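Local coordinates for protein Emp47p (form2) (Saccharomyces cerevisiae, PDB 2A6Z) that serves as a calcium-independent lectin-type cargo receptor, involved in the secretion of glycoproteins and required for the endoplasmic reticulum exit of EMP46, at residues A[22-27]-A[52-57]; A[86-91]-A[191-196]; A[112-117]-A[148-153]. All coordinates share one frame; numbering follows the deposited sequence. Where two conformers were deposited one is given.

Interaction 1: A[22-27]-A[52-57]; sequences VPNNWQ and WLKQGF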
ATOM      1  N   VAL A  22     -13.588   3.200  12.689  1.00 14.45           N
ATOM      2  CA  VAL A  22     -12.945   2.305  11.738  1.00 15.09           C
ATOM      3  C   VAL A  22     -13.752   1.020  11.539  1.00 14.85           C
ATOM      4  O   VAL A  22     -14.162   0.399  12.501  1.00 16.61           O
ATOM      5  CB  VAL A  22     -11.543   1.919  12.261  1.00 14.31           C
ATOM      6  CG1 VAL A  22     -10.892   0.934  11.294  1.00 16.79           C
ATOM      7  CG2 VAL A  22     -10.725   3.166  12.471  1.00 16.45           C
ATOM      8  N   PRO A  23     -14.053   0.645  10.298  1.00 14.84           N
ATOM      9  CA  PRO A  23     -14.770  -0.602  10.060  1.00 16.50           C
ATOM     10  C   PRO A  23     -14.158  -1.800  10.750  1.00 15.12           C
ATOM     11  O   PRO A  23     -12.938  -1.936  10.780  1.00 15.36           O
ATOM     12  CB  PRO A  23     -14.616  -0.766   8.521  1.00 20.66           C
ATOM     13  CG  PRO A  23     -14.700   0.679   8.101  1.00 19.77           C
ATOM     14  CD  PRO A  23     -13.784   1.386   9.082  1.00 17.72           C
ATOM     15  N   ASN A  24     -15.056  -2.667  11.222  1.00 15.81           N
ATOM     16  CA  ASN A  24     -14.671  -3.750  12.107  1.00 17.32           C
ATOM     17  C   ASN A  24     -13.777  -4.787  11.467  1.00 11.96           C
ATOM     18  O   ASN A  24     -13.150  -5.542  12.176  1.00 13.17           O
ATOM     19  CB  ASN A  24     -15.955  -4.413  12.661  1.00 30.29           C
ATOM     20  CG  ASN A  24     -15.842  -5.918  12.801  1.00 42.00           C
ATOM     21  OD1 ASN A  24     -15.559  -6.429  13.905  1.00 58.01           O
ATOM     22  ND2 ASN A  24     -16.070  -6.687  11.728  1.00 55.94           N
ATOM     23  N   ASN A  25     -13.688  -4.815  10.118  1.00 10.64           N
ATOM     24  CA  ASN A  25     -12.803  -5.762   9.462  1.00 10.04           C
ATOM     25  C   ASN A  25     -11.356  -5.233   9.327  1.00  8.74           C
ATOM     26  O   ASN A  25     -10.523  -5.989   8.819  1.00  9.20           O
ATOM     27  CB  ASN A  25     -13.371  -6.158   8.095  1.00  9.74           C
ATOM     28  CG  ASN A  25     -13.669  -5.064   7.099  1.00  9.59           C
ATOM     29  OD1 ASN A  25     -14.084  -3.936   7.485  1.00 10.60           O
ATOM     30  ND2 ASN A  25     -13.470  -5.364   5.812  1.00  9.96           N
ATOM     31  N   TRP A  26     -11.092  -4.044   9.817  1.00  8.76           N
ATOM     32  CA  TRP A  26      -9.752  -3.433   9.750  1.00  8.42           C
ATOM     33  C   TRP A  26      -9.247  -3.101  11.128  1.00  9.41           C
ATOM     34  O   TRP A  26     -10.017  -2.847  12.089  1.00 11.66           O
ATOM     35  CB  TRP A  26      -9.795  -2.105   8.961  1.00  9.58           C
ATOM     36  CG  TRP A  26     -10.040  -2.337   7.494  1.00  8.79           C
ATOM     37  CD1 TRP A  26     -11.260  -2.532   6.891  1.00  8.82           C
ATOM     38  CD2 TRP A  26      -9.068  -2.416   6.436  1.00  7.85           C
ATOM     39  NE1 TRP A  26     -11.108  -2.728   5.528  1.00  8.51           N
ATOM     40  CE2 TRP A  26      -9.763  -2.656   5.219  1.00  8.18           C
ATOM     41  CE3 TRP A  26      -7.689  -2.304   6.404  1.00  8.07           C
ATOM     42  CZ2 TRP A  26      -9.101  -2.776   4.006  1.00  8.33           C
ATOM     43  CZ3 TRP A  26      -7.015  -2.420   5.194  1.00  8.12           C
ATOM     44  CH2 TRP A  26      -7.718  -2.665   4.001  1.00  8.57           C
ATOM     45  N   GLN A  27      -7.897  -3.036  11.247  1.00  9.47           N
ATOM     46  CA  GLN A  27      -7.252  -2.684  12.505  1.00 11.23           C
ATOM     47  C   GLN A  27      -6.214  -1.595  12.240  1.00  9.58           C
ATOM     48  O   GLN A  27      -5.296  -1.769  11.436  1.00 10.71           O
ATOM     49  CB  GLN A  27      -6.592  -3.948  13.098  1.00 13.16           C
ATOM     50  CG  GLN A  27      -5.868  -3.648  14.454  1.00 15.67           C
ATOM     51  CD  GLN A  27      -6.874  -3.238  15.479  1.00 18.32           C
ATOM     52  OE1 GLN A  27      -7.777  -4.018  15.755  1.00 25.57           O
ATOM     53  NE2 GLN A  27      -6.698  -2.028  16.005  1.00 16.54           N
ATOM     54  N   TRP A  52      -4.446  -2.515   8.571  1.00  7.76           N
ATOM     55  CA  TRP A  52      -4.437  -3.830   8.001  1.00  7.65           C
ATOM     56  C   TRP A  52      -5.788  -4.500   8.156  1.00  7.60           C
ATOM     57  O   TRP A  52      -6.494  -4.305   9.161  1.00  8.55           O
ATOM     58  CB  TRP A  52      -3.444  -4.719   8.696  1.00  8.68           C
ATOM     59  CG  TRP A  52      -1.973  -4.390   8.545  1.00  8.47           C
ATOM     60  CD1 TRP A  52      -1.248  -3.527   9.323  1.00  8.43           C
ATOM     61  CD2 TRP A  52      -1.054  -4.941   7.573  1.00  7.61           C
ATOM     62  NE1 TRP A  52       0.076  -3.495   8.884  1.00  8.77           N
ATOM     63  CE2 TRP A  52       0.216  -4.359   7.830  1.00  7.65           C
ATOM     64  CE3 TRP A  52      -1.196  -5.896   6.534  1.00  7.93           C
ATOM     65  CZ2 TRP A  52       1.331  -4.682   7.064  1.00  7.70           C
ATOM     66  CZ3 TRP A  52      -0.063  -6.204   5.781  1.00  8.21           C
ATOM     67  CH2 TRP A  52       1.175  -5.592   6.056  1.00  8.50           C
ATOM     68  N   LEU A  53      -6.126  -5.379   7.221  1.00  7.45           N
ATOM     69  CA  LEU A  53      -7.293  -6.245   7.382  1.00  7.38           C
ATOM     70  C   LEU A  53      -7.033  -7.226   8.528  1.00  8.27           C
ATOM     71  O   LEU A  53      -5.949  -7.792   8.662  1.00  8.41           O
ATOM     72  CB  LEU A  53      -7.602  -6.981   6.067  1.00  8.12           C
ATOM     73  CG  LEU A  53      -8.380  -6.046   5.107  1.00  8.18           C
ATOM     74  CD1 LEU A  53      -8.103  -6.371   3.650  1.00  9.78           C
ATOM     75  CD2 LEU A  53      -9.875  -6.106   5.393  1.00  8.96           C
ATOM     76  N   LYS A  54      -8.105  -7.435   9.348  1.00  9.05           N
ATOM     77  CA  LYS A  54      -7.976  -8.406  10.432  1.00  9.37           C
ATOM     78  C   LYS A  54      -7.894  -9.860  10.008  1.00  9.82           C
ATOM     79  O   LYS A  54      -7.308 -10.680  10.742  1.00 11.27           O
ATOM     80  CB  LYS A  54      -9.187  -8.237  11.369  1.00 11.04           C
ATOM     81  CG  LYS A  54      -9.123  -6.976  12.183  1.00 12.52           C
ATOM     82  CD  LYS A  54     -10.333  -6.936  13.108  1.00 14.34           C
ATOM     83  CE  LYS A  54     -10.504  -5.643  13.871  1.00 15.02           C
ATOM     84  NZ  LYS A  54     -11.804  -5.747  14.664  1.00 16.49           N
ATOM     85  N   GLN A  55      -8.474 -10.216   8.868  1.00  9.25           N
ATOM     86  CA  GLN A  55      -8.487 -11.602   8.380  1.00 10.80           C
ATOM     87  C   GLN A  55      -7.605 -11.710   7.160  1.00  9.87           C
ATOM     88  O   GLN A  55      -7.557 -10.799   6.288  1.00 10.60           O
ATOM     89  CB  GLN A  55      -9.913 -12.013   8.095  1.00 15.61           C
ATOM     90  CG  GLN A  55     -10.902 -11.912   9.245  1.00 28.33           C
ATOM     91  CD  GLN A  55     -10.555 -12.317  10.646  1.00 37.39           C
ATOM     92  OE1 GLN A  55     -10.791 -11.664  11.702  1.00 43.33           O
ATOM     93  NE2 GLN A  55      -9.939 -13.485  10.787  1.00 53.47           N
ATOM     94  N   GLY A  56      -6.960 -12.879   7.050  1.00 10.73           N
ATOM     95  CA  GLY A  56      -6.202 -13.129   5.846  1.00 11.02           C
ATOM     96  C   GLY A  56      -7.109 -13.389   4.647  1.00  9.21           C
ATOM     97  O   GLY A  56      -8.235 -13.767   4.818  1.00  9.68           O
ATOM     98  N   PHE A  57      -6.516 -13.206   3.461  1.00  9.20           N
ATOM     99  CA  PHE A  57      -7.124 -13.467   2.174  1.00  8.63           C
ATOM    100  C   PHE A  57      -6.475 -14.718   1.607  1.00  8.13           C
ATOM    101  O   PHE A  57      -5.252 -14.770   1.437  1.00  8.75           O
ATOM    102  CB  PHE A  57      -6.925 -12.246   1.263  1.00  9.07           C
ATOM    103  CG  PHE A  57      -7.190 -12.546  -0.208  1.00  9.80           C
ATOM    104  CD1 PHE A  57      -8.435 -12.832  -0.710  1.00 14.21           C
ATOM    105  CD2 PHE A  57      -6.112 -12.597  -1.110  1.00  9.99           C
ATOM    106  CE1 PHE A  57      -8.611 -13.122  -2.074  1.00 15.13           C
ATOM    107  CE2 PHE A  57      -6.268 -12.830  -2.460  1.00 12.22           C
ATOM    108  CZ  PHE A  57      -7.514 -13.124  -2.933  1.00 12.39           C
TER
HETATM  109  O   HOH W   1     -10.645  -8.614   8.017  1.00 17.04           O

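Interaction 2: A[86-91]-A[191-196]; sequences FVQDSN and GSYRIG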
ATOM      1  N   PHE A  86       1.001  -6.806   0.200  1.00  6.32           N
ATOM      2  CA  PHE A  86       0.297  -8.050  -0.111  1.00  6.36           C
ATOM      3  C   PHE A  86       1.286  -9.185   0.231  1.00  6.31           C
ATOM      4  O   PHE A  86       2.134  -9.503  -0.577  1.00  6.83           O
ATOM      5  CB  PHE A  86      -0.135  -8.035  -1.583  1.00  6.99           C
ATOM      6  CG  PHE A  86      -0.836  -9.328  -2.016  1.00  6.93           C
ATOM      7  CD1 PHE A  86      -2.157  -9.530  -1.604  1.00  8.62           C
ATOM      8  CD2 PHE A  86      -0.212 -10.299  -2.803  1.00  8.48           C
ATOM      9  CE1 PHE A  86      -2.857 -10.684  -1.972  1.00  9.94           C
ATOM     10  CE2 PHE A  86      -0.898 -11.416  -3.175  1.00 10.20           C
ATOM     11  CZ  PHE A  86      -2.231 -11.605  -2.774  1.00 10.70           C
ATOM     12  N   VAL A  87       1.183  -9.688   1.461  1.00  7.13           N
ATOM     13  CA  VAL A  87       2.282 -10.503   1.998  1.00  6.99           C
ATOM     14  C   VAL A  87       1.743 -11.739   2.775  1.00  7.08           C
ATOM     15  O   VAL A  87       0.736 -11.635   3.478  1.00  8.68           O
ATOM     16  CB  VAL A  87       3.232  -9.697   2.926  1.00  7.35           C
ATOM     17  CG1 VAL A  87       3.857  -8.511   2.152  1.00  8.53           C
ATOM     18  CG2 VAL A  87       2.542  -9.158   4.160  1.00  9.62           C
ATOM     19  N   GLN A  88       2.442 -12.841   2.649  1.00  7.89           N
ATOM     20  CA  GLN A  88       1.971 -14.070   3.333  1.00  9.65           C
ATOM     21  C   GLN A  88       2.366 -14.036   4.790  1.00  9.50           C
ATOM     22  O   GLN A  88       3.527 -13.870   5.127  1.00 11.60           O
ATOM     23  CB  GLN A  88       2.624 -15.288   2.702  1.00 12.08           C
ATOM     24  CG  GLN A  88       2.323 -15.622   1.305  1.00 15.22           C
ATOM     25  CD  GLN A  88       3.214 -16.790   0.855  1.00 18.91           C
ATOM     26  OE1 GLN A  88       3.165 -17.873   1.449  1.00 31.30           O
ATOM     27  NE2 GLN A  88       4.019 -16.517  -0.170  1.00 30.44           N
ATOM     28  N   ASP A  89       1.386 -14.222   5.676  1.00 10.08           N
ATOM     29  CA  ASP A  89       1.647 -14.344   7.116  1.00 10.38           C
ATOM     30  C   ASP A  89       0.366 -14.949   7.732  1.00 10.92           C
ATOM     31  O   ASP A  89      -0.698 -14.876   7.132  1.00 13.00           O
ATOM     32  CB  ASP A  89       1.990 -13.009   7.717  1.00 11.12           C
ATOM     33  CG  ASP A  89       2.827 -13.040   8.974  1.00 12.23           C
ATOM     34  OD1 ASP A  89       2.710 -14.050   9.693  1.00 17.91           O
ATOM     35  OD2 ASP A  89       3.596 -12.108   9.207  1.00 12.99           O
ATOM     36  N   SER A  90       0.504 -15.493   8.899  1.00 13.17           N
ATOM     37  CA  SER A  90      -0.647 -16.086   9.611  1.00 14.33           C
ATOM     38  C   SER A  90      -1.340 -15.068  10.499  1.00 13.02           C
ATOM     39  O   SER A  90      -2.348 -15.398  11.161  1.00 17.38           O
ATOM     40  CB  SER A  90      -0.153 -17.308  10.406  1.00 18.83           C
ATOM     41  OG  SER A  90       0.809 -16.828  11.343  1.00 25.67           O
ATOM     42  N   ASN A  91      -0.807 -13.868  10.614  1.00 12.29           N
ATOM     43  CA  ASN A  91      -1.408 -12.801  11.387  1.00 11.97           C
ATOM     44  C   ASN A  91      -1.058 -11.492  10.715  1.00 10.33           C
ATOM     45  O   ASN A  91      -0.209 -11.477   9.790  1.00 10.55           O
ATOM     46  CB  ASN A  91      -0.856 -12.789  12.839  1.00 13.49           C
ATOM     47  CG  ASN A  91       0.556 -13.283  12.862  1.00 15.51           C
ATOM     48  OD1 ASN A  91       0.787 -14.461  13.194  1.00 25.60           O
ATOM     49  ND2 ASN A  91       1.511 -12.418  12.509  1.00 17.16           N
ATOM     50  N   GLY A 191      -1.869 -19.360  -0.362  1.00  9.06           N
ATOM     51  CA  GLY A 191      -1.776 -19.232   1.087  1.00  9.90           C
ATOM     52  C   GLY A 191      -2.552 -18.016   1.528  1.00  7.79           C
ATOM     53  O   GLY A 191      -3.292 -17.381   0.783  1.00  8.90           O
ATOM     54  N   SER A 192      -2.396 -17.704   2.817  1.00  7.97           N
ATOM     55  CA  SER A 192      -3.108 -16.626   3.400  1.00  8.06           C
ATOM     56  C   SER A 192      -2.298 -15.332   3.370  1.00  7.76           C
ATOM     57  O   SER A 192      -1.203 -15.288   3.966  1.00  9.39           O
ATOM     58  CB  SER A 192      -3.428 -16.973   4.895  1.00  9.76           C
ATOM     59  OG  SER A 192      -4.325 -16.008   5.402  0.64  8.45           O
ATOM     60  N   TYR A 193      -2.841 -14.333   2.671  1.00  7.30           N
ATOM     61  CA  TYR A 193      -2.156 -13.072   2.514  1.00  7.44           C
ATOM     62  C   TYR A 193      -2.760 -11.962   3.330  1.00  7.33           C
ATOM     63  O   TYR A 193      -3.989 -11.853   3.496  1.00  8.72           O
ATOM     64  CB  TYR A 193      -2.154 -12.627   1.021  1.00  7.74           C
ATOM     65  CG  TYR A 193      -1.227 -13.442   0.183  1.00  6.94           C
ATOM     66  CD1 TYR A 193      -1.496 -14.735  -0.268  1.00  7.58           C
ATOM     67  CD2 TYR A 193       0.005 -12.866  -0.206  1.00  7.30           C
ATOM     68  CE1 TYR A 193      -0.578 -15.417  -1.028  1.00  7.65           C
ATOM     69  CE2 TYR A 193       0.899 -13.545  -0.973  1.00  7.77           C
ATOM     70  CZ  TYR A 193       0.638 -14.822  -1.429  1.00  7.35           C
ATOM     71  OH  TYR A 193       1.533 -15.509  -2.179  1.00  9.66           O
ATOM     72  N   ARG A 194      -1.860 -11.139   3.836  1.00  7.30           N
ATOM     73  CA  ARG A 194      -2.196  -9.965   4.610  1.00  7.20           C
ATOM     74  C   ARG A 194      -2.124  -8.736   3.702  1.00  6.81           C
ATOM     75  O   ARG A 194      -1.202  -8.600   2.917  1.00  7.57           O
ATOM     76  CB  ARG A 194      -1.249  -9.806   5.811  1.00  7.61           C
ATOM     77  CG  ARG A 194      -1.041 -11.061   6.618  1.00  8.44           C
ATOM     78  CD  ARG A 194      -2.310 -11.798   7.020  1.00  9.01           C
ATOM     79  NE  ARG A 194      -3.238 -10.955   7.766  1.00  8.79           N
ATOM     80  CZ  ARG A 194      -4.015 -11.424   8.735  1.00  9.04           C
ATOM     81  NH1 ARG A 194      -4.028 -12.681   9.123  1.00  9.79           N
ATOM     82  NH2 ARG A 194      -4.826 -10.558   9.340  1.00  9.99           N
ATOM     83  N   ILE A 195      -3.133  -7.862   3.831  1.00  6.88           N
ATOM     84  CA  ILE A 195      -3.348  -6.702   2.977  1.00  6.61           C
ATOM     85  C   ILE A 195      -3.454  -5.509   3.884  1.00  6.83           C
ATOM     86  O   ILE A 195      -4.243  -5.511   4.856  1.00  7.04           O
ATOM     87  CB  ILE A 195      -4.653  -6.900   2.155  1.00  7.72           C
ATOM     88  CG1 ILE A 195      -4.484  -8.052   1.165  1.00  9.96           C
ATOM     89  CG2 ILE A 195      -5.072  -5.598   1.491  1.00  8.39           C
ATOM     90  CD1 ILE A 195      -5.814  -8.580   0.654  1.00 13.25           C
ATOM     91  N   GLY A 196      -2.653  -4.475   3.597  1.00  6.60           N
ATOM     92  CA  GLY A 196      -2.678  -3.298   4.449  1.00  6.95           C
ATOM     93  C   GLY A 196      -1.777  -2.227   3.876  1.00  5.83           C
ATOM     94  O   GLY A 196      -1.188  -2.365   2.809  1.00  6.50           O
TER
HETATM   95  O   HOH W   2       4.358 -14.524  -1.883  1.00 14.27           O
HETATM   96  O   HOH W   3      -3.312 -15.029   7.696  1.00 13.69           O

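Interaction 3: A[112-117]-A[148-153]; sequences VDNNGP and MGYQDS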
ATOM      1  N   VAL A 112       5.484   4.136  -2.337  1.00  5.31           N
ATOM      2  CA  VAL A 112       5.410   5.477  -2.882  1.00  5.38           C
ATOM      3  C   VAL A 112       6.289   6.360  -2.000  1.00  5.08           C
ATOM      4  O   VAL A 112       6.089   6.487  -0.792  1.00  5.83           O
ATOM      5  CB  VAL A 112       3.957   5.986  -2.954  1.00  6.21           C
ATOM      6  CG1 VAL A 112       3.934   7.441  -3.368  1.00  6.81           C
ATOM      7  CG2 VAL A 112       3.133   5.109  -3.886  1.00  6.74           C
ATOM      8  N   ASP A 113       7.311   6.956  -2.627  1.00  5.46           N
ATOM      9  CA  ASP A 113       8.254   7.808  -1.880  1.00  5.55           C
ATOM     10  C   ASP A 113       8.990   8.668  -2.864  1.00  5.38           C
ATOM     11  O   ASP A 113       8.808   8.598  -4.097  1.00  5.47           O
ATOM     12  CB  ASP A 113       9.181   7.021  -0.949  1.00  6.06           C
ATOM     13  CG  ASP A 113      10.492   6.626  -1.621  1.00  5.72           C
ATOM     14  OD1 ASP A 113      10.445   6.050  -2.731  1.00  6.39           O
ATOM     15  OD2 ASP A 113      11.565   6.956  -1.042  1.00  6.65           O
ATOM     16  N   ASN A 114       9.881   9.540  -2.332  1.00  5.57           N
ATOM     17  CA  ASN A 114      10.580  10.469  -3.208  1.00  6.06           C
ATOM     18  C   ASN A 114      12.080  10.537  -2.885  1.00  5.99           C
ATOM     19  O   ASN A 114      12.744  11.462  -3.367  1.00  7.00           O
ATOM     20  CB  ASN A 114       9.943  11.845  -3.211  1.00  6.68           C
ATOM     21  CG  ASN A 114      10.147  12.641  -1.940  1.00  7.33           C
ATOM     22  OD1 ASN A 114      10.897  12.244  -1.068  1.00  6.62           O
ATOM     23  ND2 ASN A 114       9.422  13.751  -1.858  1.00 11.37           N
ATOM     24  N   ASN A 115      12.592   9.629  -2.062  1.00  5.90           N
ATOM     25  CA  ASN A 115      13.990   9.697  -1.616  1.00  6.78           C
ATOM     26  C   ASN A 115      14.973   8.978  -2.527  1.00  6.06           C
ATOM     27  O   ASN A 115      16.167   8.998  -2.208  1.00  7.53           O
ATOM     28  CB  ASN A 115      14.088   9.145  -0.183  1.00  7.54           C
ATOM     29  CG  ASN A 115      15.250   9.786   0.592  1.00  8.56           C
ATOM     30  OD1 ASN A 115      15.583  10.958   0.405  1.00  9.45           O
ATOM     31  ND2 ASN A 115      15.814   8.999   1.464  1.00 11.91           N
ATOM     32  N   GLY A 116      14.498   8.346  -3.596  1.00  6.26           N
ATOM     33  CA  GLY A 116      15.365   7.628  -4.489  1.00  6.43           C
ATOM     34  C   GLY A 116      15.854   8.519  -5.639  1.00  5.81           C
ATOM     35  O   GLY A 116      15.532   9.693  -5.740  1.00  6.72           O
ATOM     36  N   PRO A 117      16.647   7.920  -6.510  1.00  6.27           N
ATOM     37  CA  PRO A 117      17.402   8.691  -7.536  1.00  6.80           C
ATOM     38  C   PRO A 117      16.542   9.224  -8.640  1.00  6.13           C
ATOM     39  O   PRO A 117      17.045  10.041  -9.429  1.00  7.71           O
ATOM     40  CB  PRO A 117      18.444   7.701  -8.046  1.00  9.45           C
ATOM     41  CG  PRO A 117      17.941   6.367  -7.705  1.00 13.40           C
ATOM     42  CD  PRO A 117      17.055   6.492  -6.478  1.00  8.42           C
ATOM     43  N   MET A 148       5.733   8.967 -10.230  1.00  5.41           N
ATOM     44  CA  MET A 148       4.416   9.253  -9.694  1.00  6.14           C
ATOM     45  C   MET A 148       4.510  10.430  -8.735  1.00  6.77           C
ATOM     46  O   MET A 148       5.052  10.310  -7.639  1.00  7.30           O
ATOM     47  CB  MET A 148       3.848   8.039  -8.943  1.00  6.77           C
ATOM     48  CG  MET A 148       2.412   8.400  -8.552  1.00  8.60           C
ATOM     49  SD  MET A 148       1.794   7.190  -7.304  0.61  5.83           S
ATOM     50  CE  MET A 148       0.278   8.012  -6.842  0.61  9.38           C
ATOM     51  N   GLY A 149       3.954  11.581  -9.151  1.00  7.82           N
ATOM     52  CA  GLY A 149       3.906  12.705  -8.211  1.00  8.39           C
ATOM     53  C   GLY A 149       2.744  12.464  -7.207  1.00  7.62           C
ATOM     54  O   GLY A 149       1.646  12.031  -7.565  1.00 10.12           O
ATOM     55  N   TYR A 150       3.003  12.722  -5.948  1.00  7.63           N
ATOM     56  CA  TYR A 150       2.005  12.471  -4.892  1.00  7.72           C
ATOM     57  C   TYR A 150       1.963  13.551  -3.829  1.00  7.50           C
ATOM     58  O   TYR A 150       0.985  13.636  -3.090  1.00  8.33           O
ATOM     59  CB  TYR A 150       2.170  11.060  -4.245  1.00  7.91           C
ATOM     60  CG  TYR A 150       3.494  10.992  -3.540  1.00  7.11           C
ATOM     61  CD1 TYR A 150       3.597  11.275  -2.158  1.00  7.09           C
ATOM     62  CD2 TYR A 150       4.682  10.658  -4.224  1.00  6.84           C
ATOM     63  CE1 TYR A 150       4.788  11.238  -1.493  1.00  6.52           C
ATOM     64  CE2 TYR A 150       5.886  10.645  -3.522  1.00  7.20           C
ATOM     65  CZ  TYR A 150       5.960  10.915  -2.168  1.00  6.62           C
ATOM     66  OH  TYR A 150       7.175  10.906  -1.576  1.00  7.12           O
ATOM     67  N   GLN A 151       3.026  14.336  -3.618  1.00  7.86           N
ATOM     68  CA  GLN A 151       3.027  15.211  -2.446  1.00  7.57           C
ATOM     69  C   GLN A 151       2.153  16.409  -2.665  1.00  7.82           C
ATOM     70  O   GLN A 151       1.995  16.892  -3.789  1.00  8.68           O
ATOM     71  CB  GLN A 151       4.444  15.797  -2.125  1.00  8.62           C
ATOM     72  CG  GLN A 151       5.358  14.723  -1.539  1.00  8.69           C
ATOM     73  CD  GLN A 151       6.597  15.391  -0.998  1.00  8.37           C
ATOM     74  OE1 GLN A 151       7.172  16.252  -1.637  1.00  8.31           O
ATOM     75  NE2 GLN A 151       7.019  14.993   0.190  1.00  8.74           N
ATOM     76  N   ASP A 152       1.627  16.908  -1.551  1.00  8.01           N
ATOM     77  CA  ASP A 152       1.041  18.243  -1.517  1.00  9.45           C
ATOM     78  C   ASP A 152      -0.106  18.379  -2.512  1.00  9.03           C
ATOM     79  O   ASP A 152      -0.264  19.399  -3.195  1.00 11.01           O
ATOM     80  CB  ASP A 152       2.161  19.287  -1.751  1.00 11.24           C
ATOM     81  CG  ASP A 152       1.760  20.704  -1.457  1.00 14.88           C
ATOM     82  OD1 ASP A 152       2.316  21.612  -2.135  1.00 21.84           O
ATOM     83  OD2 ASP A 152       0.908  20.960  -0.573  1.00 20.68           O
ATOM     84  N   SER A 153      -0.959  17.365  -2.556  1.00  9.33           N
ATOM     85  CA  SER A 153      -2.234  17.487  -3.298  1.00  9.06           C
ATOM     86  C   SER A 153      -3.334  16.879  -2.464  1.00  7.22           C
ATOM     87  O   SER A 153      -3.261  15.742  -2.018  1.00  7.91           O
ATOM     88  CB  SER A 153      -2.195  16.794  -4.656  1.00  9.31           C
ATOM     89  OG  SER A 153      -3.474  16.874  -5.271  1.00 10.76           O
TER
HETATM   90  O   HOH W   4       7.744  15.004  -4.038  1.00  9.87           O

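Interaction 1: A[22-27]-A[52-57]
Rotation about the first side-chain bond sets CG beside the backbone N in both W26 (chi1 -70°) and L53, and this brings their ends together although the two side chains start out divergent. L53 lies over one face of the indole: its CG sits 3.5 Å from the centroid of the W26 six-membered ring, only 11° off the ring normal, a CH-pi contact. The branch CD2 of L53 reaches further along the same face, to 3.5 Å from W26 CE2. Beyond the pair, S12 O accepts from W26 NE1, which helps fix the rotation of the indole.

In the antiparallel backbone ladder Q27 and W52 form the hydrogen-bonded pair, with Q27 N to W52 O at 2.8 Å and W52 N to Q27 O at 3.1 Å, whereas W26 and L53 form the adjoining non-hydrogen-bonded pair. The ladder gives way to a type I turn from P23 to W26, closed by W26 N to P23 O, in which the N24 and N25 carbonyls accept from K54. N25 O receives two donors: K54 N, 2.9 Å away and almost straight at 176°, and a water 2.7 Å away, which accepts from Q55 N at 2.8 Å. The extended K54 chain runs past W26 O and Q27 until its NZ meets N24 O at 2.8 Å, so the turn is gripped by main chain and ammonium of the same residue. N25 ND2 donates elsewhere, to D10 O and S12 O.

Strand 26-30 is the outermost strand of its sheet within the chain, with strand 48-58 as its neighbour; the arrangement is a type I turn leading into an antiparallel edge strand of the beta sandwich of a legume-like lectin.

Interaction 2: A[86-91]-A[191-196]
F86 lays its ring over one face of Y193 in an offset stack, with centroids 4.2 Å apart and planes only 8° from parallel. The opposite face of Y193 is taken by an aliphatic group: Q88 CG stands 3.6 Å from the ring centroid as a CH-pi donor, so the phenol is sandwiched between two residues of one strand. At the rim, a water accepts from Q88 NE2 at 2.6 Å and donates to Y193 OH at 3.0 Å, while the same hydroxyl is also hydrogen-bonded to P189 O.

This layering follows from antiparallel pairing of neighbouring strands in one sheet of the lectin beta sandwich, where alternate residues share a face. F86, Q88, Y193 and I195 lie on one face; F86 there also stacks on F63 of the other sheet. V87 and R194 make the hydrogen-bonded pair between them, through R194 N to V87 O at 2.7 Å and V87 N to R194 O at 3.0 Å. A longer bond, D89 N to S192 O at 3.3 Å, continues the ladder past the strand end.

On the other face R194 is folded back at chi2 (-49°) and chi3 (-56°), which brings its guanidinium face against the N91 backbone. One water accepts from R194 NH1 at 2.8 Å, donates to D89 O and is also hydrogen-bonded to S192 OG, while R194 NH2 donates to L53 O on the next strand.

Interaction 3: A[112-117]-A[148-153]
V112 CG1 rests over one face of the Y150 ring, 3.6 Å from its centroid and 21° off the normal, displaced toward the rim so that CD2 of Y150 is the ring atom it approaches most closely, at 3.4 Å. The valine and the phenol run antiparallel alongside each other, which carries the phenol along strand 108-113 to the D113-N114 peptide. There the Y150 OH lies 3.3 Å from N114 CB. It is also 3.1 Å from N114 N, but the angle is too poor for a hydrogen bond. In Y150 itself, CG lies between the backbone N and the carbonyl carbon (chi1 64°), turning the ring toward the strand.

One step further out, the amide chains of N114 and Q151 meet almost perpendicularly, their amide planes 75° apart, and share a water that accepts from N114 ND2 at 3.0 Å and donates to Q151 OE1 at 2.8 Å. Another loop positions both: G76 O accepts from N114 ND2, G76 N donates to Q151 OE1, and T78 N donates to N114 OD1. The buried amide of N114 is thus met by backbone groups of G76 and T78 and by the water. D113 turns away from Y150; its OD2 takes N115 N at 3.0 Å, an Asx turn that shapes the exit from the strand, and also bonds Y139 OH.

The arrangement joins the end of strand 108-113 to the loop 148-153 and to the loop containing G76 and T78, at one end of the beta sandwich of a legume-like lectin.

In the fold
All three contacts reach the same seven-stranded antiparallel sheet. Interactions 1 and 2 adjoin through strands 48-58 and 192-200, where F57 O and Y193 N form a probable hydrogen bond and the W52 ring packs on I195 O. Interaction 3 lies across the centre of the chain, about 26 Å from interaction 2 centre to centre, and is nested in the loop that interaction 2 closes. Interactions 1 and 2, both partly buried, rest on strand ladders, joined to a lysine-gripped turn in the first and to aromatic layering in the second. The buried interaction 3 has no ladder; side-chain packing and a water bridge join a strand end to a loop.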